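Local coordinates for sensor protein (Vibrio parahaemolyticus, PDB 3I9Y) that forms the sensor domain of a TMAO-responsive receptor that probably acts as a histidine kinase, using ATP to phosphorylate a protein histidine, at residues A[170-173]-A[174-177]; A[103-106]-A[107-111]; A[249-252]-A[253-256]. All coordinates share one frame; numbering follows the deposited sequence.

Contact 1: A[170-173]-A[174-177]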
ATOM      1  N   ALA A 170       8.809  20.670  18.732  1.00 22.38           N
ATOM      2  CA  ALA A 170       7.485  20.310  18.188  1.00 21.12           C
ATOM      3  C   ALA A 170       7.676  20.409  16.628  1.00 20.99           C
ATOM      4  O   ALA A 170       7.208  19.569  15.943  1.00 18.35           O
ATOM      5  CB  ALA A 170       6.359  21.380  18.688  1.00 20.08           C
ATOM      6  N   PHE A 171       8.491  21.371  16.080  1.00 19.54           N
ATOM      7  CA  PHE A 171       8.585  21.382  14.641  1.00 19.74           C
ATOM      8  C   PHE A 171       9.417  20.154  14.149  1.00 19.99           C
ATOM      9  O   PHE A 171       9.085  19.584  13.052  1.00 19.81           O
ATOM     10  CB  PHE A 171       9.260  22.689  14.127  1.00 18.99           C
ATOM     11  CG  PHE A 171       8.348  23.912  14.167  1.00 20.53           C
ATOM     12  CD1 PHE A 171       6.965  23.729  14.415  1.00 22.72           C
ATOM     13  CD2 PHE A 171       8.836  25.199  13.886  1.00 21.71           C
ATOM     14  CE1 PHE A 171       6.016  24.832  14.408  1.00 21.37           C
ATOM     15  CE2 PHE A 171       8.015  26.299  13.832  1.00 19.99           C
ATOM     16  CZ  PHE A 171       6.577  26.166  14.100  1.00 22.93           C
ATOM     17  N   LYS A 172      10.449  19.771  14.898  1.00 18.07           N
ATOM     18  CA  LYS A 172      11.218  18.676  14.418  1.00 20.68           C
ATOM     19  C   LYS A 172      10.329  17.353  14.507  1.00 19.90           C
ATOM     20  O   LYS A 172      10.441  16.498  13.654  1.00 19.49           O
ATOM     21  CB  LYS A 172      12.527  18.307  15.251  1.00 20.07           C
ATOM     22  CG  LYS A 172      13.261  17.086  14.304  1.00 26.76           C
ATOM     23  CD  LYS A 172      12.566  16.459  12.672  1.00 26.81           C
ATOM     24  CE  LYS A 172      13.245  15.575  11.387  1.00 26.49           C
ATOM     25  NZ  LYS A 172      12.567  14.902   9.759  1.00 22.75           N
ATOM     26  N   MET A 173       9.498  17.200  15.520  1.00 18.04           N
ATOM     27  CA  MET A 173       8.691  15.885  15.562  1.00 22.53           C
ATOM     28  C   MET A 173       7.675  15.912  14.325  1.00 22.06           C
ATOM     29  O   MET A 173       7.416  14.912  13.703  1.00 20.87           O
ATOM     30  CB  MET A 173       7.943  15.855  16.872  1.00 23.55           C
ATOM     31  CG  MET A 173       9.105  15.437  17.961  1.00 31.30           C
ATOM     32  SD  MET A 173       8.341  15.517  19.620  1.00 39.64           S
ATOM     33  CE  MET A 173       7.107  14.412  19.518  1.00 34.90           C
ATOM     34  N   LEU A 174       7.136  17.085  13.967  1.00 21.92           N
ATOM     35  CA  LEU A 174       6.233  17.125  12.815  1.00 21.82           C
ATOM     36  C   LEU A 174       7.033  16.863  11.491  1.00 20.89           C
ATOM     37  O   LEU A 174       6.572  16.171  10.573  1.00 20.35           O
ATOM     38  CB  LEU A 174       5.647  18.504  12.727  1.00 23.80           C
ATOM     39  CG  LEU A 174       4.281  18.653  12.165  1.00 27.06           C
ATOM     40  CD1 LEU A 174       4.137  20.024  11.497  1.00 27.68           C
ATOM     41  CD2 LEU A 174       3.639  17.438  11.305  1.00 26.70           C
ATOM     42  N   ASN A 175       8.244  17.341  11.375  1.00 18.40           N
ATOM     43  CA  ASN A 175       9.032  17.052  10.163  1.00 17.19           C
ATOM     44  C   ASN A 175       9.266  15.528  10.137  1.00 16.60           C
ATOM     45  O   ASN A 175       9.238  14.961   9.024  1.00 17.00           O
ATOM     46  CB  ASN A 175      10.502  17.777  10.196  1.00 16.72           C
ATOM     47  CG  ASN A 175      10.397  19.337   9.949  1.00 18.42           C
ATOM     48  OD1 ASN A 175       9.373  19.847   9.434  1.00 17.52           O
ATOM     49  ND2 ASN A 175      11.428  20.067  10.320  1.00 12.44           N
ATOM     50  N   GLN A 176       9.536  14.887  11.276  1.00 15.78           N
ATOM     51  CA  GLN A 176       9.755  13.397  11.324  1.00 19.11           C
ATOM     52  C   GLN A 176       8.523  12.645  10.781  1.00 19.22           C
ATOM     53  O   GLN A 176       8.656  11.754   9.968  1.00 19.04           O
ATOM     54  CB  GLN A 176       9.972  12.840  12.805  1.00 17.36           C
ATOM     55  CG  GLN A 176      11.370  13.370  13.291  1.00 23.94           C
ATOM     56  CD  GLN A 176      11.539  13.006  14.730  1.00 24.92           C
ATOM     57  OE1 GLN A 176      10.643  13.174  15.589  1.00 26.57           O
ATOM     58  NE2 GLN A 176      12.649  12.408  14.994  1.00 27.33           N
ATOM     59  N   ILE A 177       7.318  13.020  11.257  1.00 19.83           N
ATOM     60  CA  ILE A 177       6.108  12.348  10.807  1.00 20.76           C
ATOM     61  C   ILE A 177       5.946  12.646   9.285  1.00 21.11           C
ATOM     62  O   ILE A 177       5.711  11.687   8.591  1.00 20.92           O
ATOM     63  CB  ILE A 177       4.932  12.930  11.534  1.00 22.06           C
ATOM     64  CG1 ILE A 177       5.028  12.366  12.977  1.00 26.59           C
ATOM     65  CG2 ILE A 177       3.653  12.196  11.002  1.00 25.25           C
ATOM     66  CD1 ILE A 177       3.694  12.969  13.803  1.00 31.19           C
TER
HETATM   67  O   HOH W   1       7.681  21.212  11.004  1.00 21.60           O
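The amide of N175 donates to the carbonyl oxygen of F171, N175 N to F171 O 2.9 Å, one of four consecutive i to i+4 bonds that mark 170-177 as regular alpha-helix, part of helix 158-180 in a sensor domain built of two stacked four-helix bundles. The other three run from L174 to A170, from Q176 to K172 and from I177 to M173, with N-H...O angles near 160°. F171 O has a second donor: a water gives one bond to it and another to N175 OD1, at 2.7 Å from the water oxygen, and so ties the asparagine side chain back to the preceding turn. On N175, CG lies opposite the carbonyl carbon and beside the backbone N (chi1 -74°), which brings the amide group over F171 O.

Q176 sits on the buried side. Its hydrogen-bonding partner is N199 of helix 186-208, whose ND2 is bound by Q176 OE1. M173 continues onto L200 and M203 of that helix.

L174 packs on helix 63-114, where it meets S108; I177 lies between V101 and M104 of that helix and F196 of helix 186-208. On the outer face the aliphatic chain of K172 runs across the Q176 side chain at about a right angle, and its ammonium group has a long, weak ion pair with E179, about two turns further on. The lysine methylenes approach the residues three and four further on, N175 and Q176, but the chain has an overlong CG-CD bond and its exact distances are doubtful. The packing of M173 on Q176 is better defined: Q176 OE1 lies 3.3 Å from M173 CA and 3.6 Å from M173 CG.

Contact 2: A[103-106]-A[107-111]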
ATOM      1  N   GLU A 103      -4.261  14.456  12.011  1.00 17.98           N
ATOM      2  CA  GLU A 103      -4.534  14.752  13.441  1.00 18.79           C
ATOM      3  C   GLU A 103      -3.240  15.166  14.162  1.00 18.27           C
ATOM      4  O   GLU A 103      -3.222  16.006  15.089  1.00 16.56           O
ATOM      5  CB  GLU A 103      -4.957  13.499  14.260  1.00 21.37           C
ATOM      6  CG  GLU A 103      -6.238  12.893  13.592  1.00 25.52           C
ATOM      7  CD  GLU A 103      -6.683  11.530  14.235  1.00 28.15           C
ATOM      8  OE1 GLU A 103      -7.806  11.163  13.849  1.00 29.45           O
ATOM      9  OE2 GLU A 103      -5.996  10.848  15.046  1.00 28.42           O
ATOM     10  N   MET A 104      -2.166  14.485  13.793  1.00 19.02           N
ATOM     11  CA  MET A 104      -0.866  14.774  14.435  1.00 18.07           C
ATOM     12  C   MET A 104      -0.364  16.207  14.044  1.00 19.42           C
ATOM     13  O   MET A 104       0.352  16.879  14.926  1.00 17.69           O
ATOM     14  CB  MET A 104       0.207  13.747  14.061  1.00 16.65           C
ATOM     15  CG  MET A 104      -0.211  12.446  14.792  1.00 17.97           C
ATOM     16  SD  MET A 104       1.175  11.226  14.391  1.00 26.51           S
ATOM     17  CE  MET A 104       0.342  10.716  13.636  1.00 20.32           C
ATOM     18  N   ARG A 105      -0.576  16.619  12.779  1.00 14.95           N
ATOM     19  CA  ARG A 105      -0.126  17.962  12.350  1.00 15.46           C
ATOM     20  C   ARG A 105      -1.019  18.985  13.206  1.00 17.04           C
ATOM     21  O   ARG A 105      -0.457  20.030  13.718  1.00 16.99           O
ATOM     22  CB  ARG A 105      -0.443  18.279  10.843  1.00 13.31           C
ATOM     23  CG  ARG A 105       0.092  19.754  10.412  1.00 15.54           C
ATOM     24  CD  ARG A 105      -0.348  19.805   8.813  1.00 14.58           C
ATOM     25  NE  ARG A 105      -1.836  20.004   8.862  1.00 15.89           N
ATOM     26  CZ  ARG A 105      -2.416  21.149   9.265  1.00 19.92           C
ATOM     27  NH1 ARG A 105      -1.643  22.160   9.641  1.00 21.93           N
ATOM     28  NH2 ARG A 105      -3.726  21.365   9.371  1.00 16.19           N
ATOM     29  N   LEU A 106      -2.334  18.794  13.335  1.00 13.71           N
ATOM     30  CA  LEU A 106      -3.081  19.802  14.097  1.00 15.62           C
ATOM     31  C   LEU A 106      -2.611  19.891  15.610  1.00 16.94           C
ATOM     32  O   LEU A 106      -2.652  20.939  16.211  1.00 16.47           O
ATOM     33  CB  LEU A 106      -4.625  19.422  14.191  1.00 14.47           C
ATOM     34  CG  LEU A 106      -5.138  19.502  12.735  1.00 16.37           C
ATOM     35  CD1 LEU A 106      -6.579  18.971  12.699  1.00 17.43           C
ATOM     36  CD2 LEU A 106      -5.347  20.997  12.524  1.00 19.02           C
ATOM     37  N   LEU A 107      -2.406  18.743  16.267  1.00 16.55           N
ATOM     38  CA  LEU A 107      -1.985  18.734  17.669  1.00 18.98           C
ATOM     39  C   LEU A 107      -0.613  19.442  17.721  1.00 19.54           C
ATOM     40  O   LEU A 107      -0.363  20.150  18.642  1.00 19.21           O
ATOM     41  CB  LEU A 107      -1.733  17.244  18.208  1.00 19.47           C
ATOM     42  CG  LEU A 107      -3.098  16.587  18.294  1.00 20.29           C
ATOM     43  CD1 LEU A 107      -2.691  15.143  18.371  1.00 18.97           C
ATOM     44  CD2 LEU A 107      -3.955  17.026  19.504  1.00 20.72           C
ATOM     45  N   SER A 108       0.295  19.175  16.817  1.00 19.16           N
ATOM     46  CA  SER A 108       1.628  19.840  16.827  1.00 22.45           C
ATOM     47  C   SER A 108       1.569  21.383  16.721  1.00 24.79           C
ATOM     48  O   SER A 108       2.343  22.100  17.362  1.00 25.88           O
ATOM     49  CB  SER A 108       2.502  19.420  15.608  1.00 21.66           C
ATOM     50  OG  SER A 108       2.821  17.996  15.862  1.00 27.56           O
ATOM     51  N   GLU A 109       0.763  21.879  15.849  1.00 26.08           N
ATOM     52  CA  GLU A 109       0.637  23.268  15.684  1.00 28.64           C
ATOM     53  C   GLU A 109       0.032  23.830  16.961  1.00 28.52           C
ATOM     54  O   GLU A 109       0.407  24.930  17.400  1.00 28.71           O
ATOM     55  CB  GLU A 109      -0.282  23.584  14.442  1.00 30.59           C
ATOM     56  CG  GLU A 109      -1.709  24.392  14.846  1.00 38.72           C
ATOM     57  CD  GLU A 109      -3.145  23.721  14.369  1.00 40.94           C
ATOM     58  OE1 GLU A 109      -3.477  23.959  13.000  1.00 43.33           O
ATOM     59  OE2 GLU A 109      -3.942  23.090  15.317  1.00 37.70           O
ATOM     60  N   GLU A 110      -1.016  23.186  17.485  1.00 27.18           N
ATOM     61  CA  GLU A 110      -1.545  23.676  18.678  1.00 28.36           C
ATOM     62  C   GLU A 110      -0.474  23.688  19.847  1.00 27.39           C
ATOM     63  O   GLU A 110      -0.373  24.544  20.679  1.00 26.89           O
ATOM     64  CB  GLU A 110      -2.586  22.756  19.037  1.00 30.86           C
ATOM     65  CG  GLU A 110      -3.412  23.313  19.966  1.00 33.58           C
ATOM     66  CD  GLU A 110      -4.639  22.456  20.110  1.00 39.48           C
ATOM     67  OE1 GLU A 110      -5.294  22.637  21.189  1.00 41.62           O
ATOM     68  OE2 GLU A 110      -4.941  21.576  19.193  1.00 41.81           O
ATOM     69  N   LEU A 111       0.310  22.651  19.949  1.00 27.99           N
ATOM     70  CA  LEU A 111       1.362  22.653  20.978  1.00 27.70           C
ATOM     71  C   LEU A 111       2.352  23.840  20.728  1.00 30.95           C
ATOM     72  O   LEU A 111       2.742  24.635  21.652  1.00 27.38           O
ATOM     73  CB  LEU A 111       2.151  21.466  20.778  1.00 27.77           C
ATOM     74  CG  LEU A 111       3.279  21.068  21.712  1.00 28.93           C
ATOM     75  CD1 LEU A 111       2.883  20.984  23.251  1.00 27.52           C
ATOM     76  CD2 LEU A 111       3.381  19.563  21.132  1.00 28.59           C
TER
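Helix 63-114, within a stretch predicted to be coiled coil, carries this turn-to-turn contact, in which S108 bonds back to M104 four residues earlier. The serine grips one carbonyl twice: S108 OG donates to M104 O at 2.9 Å, and S108 N donates to the same oxygen at 3.0 Å. The two donors arrive from opposite faces of the carbonyl plane, the hydroxyl tilted 26° from it and the amide 34°. With OG opposite the carbonyl carbon and beside the backbone N (chi1 -69°), the hydroxyl is folded back along the helix, so this buried group finds an acceptor within its own helix. Helix 158-180 covers this face.

On the exposed face charged side chains come together. R105 is paired with E102 by a salt bridge through NH2; the carboxylate of E109 is nearby but beyond salt-bridge range, R105 NH1 to E109 OE1 being 4.2 Å and oblique to the guanidinium plane. The E109 side chain runs alongside that of L106, although its stretched CB-CG and CG-CD bonds and unusual first torsion make the placement of its carboxylate doubtful.

L107 turns to the other neighbour, resting on L222, E225 and L226 of helix 213-228. The E103 carboxylate forms a salt bridge with R229, in the loop after that helix. Along the helix itself, the leucine side chain leans back over the carbonyl of the preceding turn, with L107 CD1 3.4 Å from E103 O.

Contact 3: A[249-252]-A[253-256]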
ATOM      1  N   LEU A 249       3.584  -9.835  -6.381  1.00 21.17           N
ATOM      2  CA  LEU A 249       2.430 -10.432  -7.002  1.00 22.24           C
ATOM      3  C   LEU A 249       2.350 -10.003  -8.511  1.00 22.66           C
ATOM      4  O   LEU A 249       2.054 -10.874  -9.348  1.00 20.75           O
ATOM      5  CB  LEU A 249       1.184 -10.091  -6.268  1.00 22.25           C
ATOM      6  CG  LEU A 249       0.252 -10.986  -5.434  1.00 25.75           C
ATOM      7  CD1 LEU A 249       0.606 -12.419  -5.004  1.00 24.47           C
ATOM      8  CD2 LEU A 249      -0.146 -10.175  -4.278  1.00 23.26           C
ATOM      9  N   MET A 250       2.677  -8.717  -8.831  1.00 21.61           N
ATOM     10  CA  MET A 250       2.593  -8.285 -10.199  1.00 23.22           C
ATOM     11  C   MET A 250       3.688  -8.971 -11.061  1.00 22.25           C
ATOM     12  O   MET A 250       3.423  -9.238 -12.212  1.00 23.47           O
ATOM     13  CB  MET A 250       2.668  -6.767 -10.381  1.00 22.08           C
ATOM     14  CG  MET A 250       1.299  -6.277  -9.844  1.00 29.58           C
ATOM     15  SD  MET A 250       1.374  -4.538  -9.694  1.00 35.94           S
ATOM     16  CE  MET A 250       1.362  -3.913 -11.292  1.00 34.27           C
ATOM     17  N   GLN A 251       4.802  -9.207 -10.525  1.00 22.31           N
ATOM     18  CA  GLN A 251       5.886  -9.885 -11.218  1.00 26.74           C
ATOM     19  C   GLN A 251       5.366 -11.323 -11.537  1.00 27.00           C
ATOM     20  O   GLN A 251       5.483 -11.808 -12.670  1.00 26.41           O
ATOM     21  CB  GLN A 251       7.122  -9.993 -10.273  1.00 29.49           C
ATOM     22  CG  GLN A 251       8.277 -10.838 -10.879  1.00 36.39           C
ATOM     23  CD  GLN A 251       8.609 -10.259 -12.338  1.00 39.86           C
ATOM     24  OE1 GLN A 251       8.677  -8.953 -12.513  1.00 40.86           O
ATOM     25  NE2 GLN A 251       8.799 -11.216 -13.401  1.00 40.35           N
ATOM     26  N   LYS A 252       4.716 -11.949 -10.571  1.00 26.12           N
ATOM     27  CA  LYS A 252       4.187 -13.300 -10.725  1.00 25.84           C
ATOM     28  C   LYS A 252       3.085 -13.257 -11.789  1.00 24.35           C
ATOM     29  O   LYS A 252       2.980 -14.134 -12.593  1.00 24.18           O
ATOM     30  CB  LYS A 252       3.719 -13.790  -9.394  1.00 29.05           C
ATOM     31  CG  LYS A 252       3.696 -15.202  -9.253  1.00 38.73           C
ATOM     32  CD  LYS A 252       5.126 -15.733  -8.751  1.00 44.30           C
ATOM     33  CE  LYS A 252       5.249 -17.373  -8.891  1.00 48.00           C
ATOM     34  NZ  LYS A 252       5.547 -18.237  -7.495  1.00 50.41           N
ATOM     35  N   THR A 253       2.326 -12.210 -11.909  1.00 21.83           N
ATOM     36  CA  THR A 253       1.317 -12.157 -12.956  1.00 22.13           C
ATOM     37  C   THR A 253       1.983 -12.293 -14.364  1.00 23.99           C
ATOM     38  O   THR A 253       1.375 -12.971 -15.273  1.00 22.39           O
ATOM     39  CB  THR A 253       0.632 -10.777 -13.055  1.00 22.25           C
ATOM     40  OG1 THR A 253       0.131 -10.402 -11.740  1.00 23.41           O
ATOM     41  CG2 THR A 253      -0.584 -10.831 -14.010  1.00 19.37           C
ATOM     42  N   LEU A 254       3.112 -11.620 -14.578  1.00 23.63           N
ATOM     43  CA  LEU A 254       3.768 -11.656 -15.955  1.00 24.50           C
ATOM     44  C   LEU A 254       4.242 -13.108 -16.130  1.00 24.68           C
ATOM     45  O   LEU A 254       4.046 -13.630 -17.202  1.00 24.26           O
ATOM     46  CB  LEU A 254       5.116 -10.841 -16.046  1.00 25.48           C
ATOM     47  CG  LEU A 254       4.860  -9.433 -15.591  1.00 28.06           C
ATOM     48  CD1 LEU A 254       6.252  -8.515 -15.461  1.00 30.60           C
ATOM     49  CD2 LEU A 254       3.824  -8.851 -16.573  1.00 27.73           C
ATOM     50  N   GLU A 255       4.905 -13.698 -15.157  1.00 23.11           N
ATOM     51  CA  GLU A 255       5.346 -15.073 -15.351  1.00 24.71           C
ATOM     52  C   GLU A 255       4.194 -16.055 -15.515  1.00 25.37           C
ATOM     53  O   GLU A 255       4.342 -17.104 -16.186  1.00 25.90           O
ATOM     54  CB  GLU A 255       6.074 -15.599 -14.125  1.00 24.65           C
ATOM     55  CG  GLU A 255       7.249 -14.639 -13.885  1.00 33.40           C
ATOM     56  CD  GLU A 255       7.819 -14.856 -12.381  1.00 37.48           C
ATOM     57  OE1 GLU A 255       7.193 -15.673 -11.627  1.00 40.44           O
ATOM     58  OE2 GLU A 255       8.858 -14.263 -11.990  1.00 40.58           O
ATOM     59  N   LEU A 256       3.049 -15.827 -14.822  1.00 24.08           N
ATOM     60  CA  LEU A 256       1.967 -16.774 -14.936  1.00 22.29           C
ATOM     61  C   LEU A 256       1.330 -16.671 -16.328  1.00 22.65           C
ATOM     62  O   LEU A 256       0.840 -17.738 -16.844  1.00 21.82           O
ATOM     63  CB  LEU A 256       0.914 -16.611 -13.820  1.00 19.85           C
ATOM     64  CG  LEU A 256       1.415 -17.023 -12.416  1.00 22.31           C
ATOM     65  CD1 LEU A 256       0.387 -16.567 -11.298  1.00 20.62           C
ATOM     66  CD2 LEU A 256       1.656 -18.523 -12.309  1.00 19.12           C
TER
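The backbone of 249-256 is continuous alpha-helix, part of helix 232-267: L256 N meets K252 O at 2.8 Å, almost in line with the C=O, and E255 N meets Q251 O in the carbonyl plane with a nearly straight N-H...O of 169°, whereas the L254 N to M250 O bond is stretched to 3.4 Å and weak. In the helical-bundle sensor domain this stretch packs against helices 5-27 and 63-114. At the buried side T253 holds OG1 opposite its carbonyl carbon (chi1 -53°), 3.1 Å from L249 O, but whether its proton goes there is not settled, since T253 OG1 also hydrogen-bonds N79 OD1 of helix 63-114. N79 ND2 in turn donates to L249 O, so one asparagine amide bridges the threonine hydroxyl and the carbonyl beneath it.

Outside, Q251 and E255 cross at about a right angle with amide and carboxylate planes 60° apart. Q251 NE2 donates weakly to E255 OE2 at 3.4 Å. The other carboxylate oxygen faces the lysine methylenes, E255 OE1 to K252 CD 3.5 Å.

M250 and L254 reach V23, S27 and I20 of helix 5-27, and L256 packs on N75 and N79. The chemistry thus divides by face: the inner side shares its polar bonds with N79 amid aliphatic packing, while the surface glutamine-glutamate pair is a long bond that would be expected to add little to the backbone's own hold.

In the fold
All three contacts are turn-to-turn contacts within single helices. Contacts 1 and 2 are partly buried and lie with centres 10 Å apart; they touch where helices 158-180 and 63-114 meet, L174 CD2 approaching R105 CA at 3.9 Å. Contact 3 is a surface contact on helix 232-267, on the opposite side of the chain's centre and about 25 Å from contact 1 between nearest atoms. Long helix 63-114 still connects them: it carries contact 2 and packs on both others. Buried polar groups also differ: contact 2 satisfies a serine within its helix, whereas contacts 1 and 3 use an asparagine of a neighbouring helix.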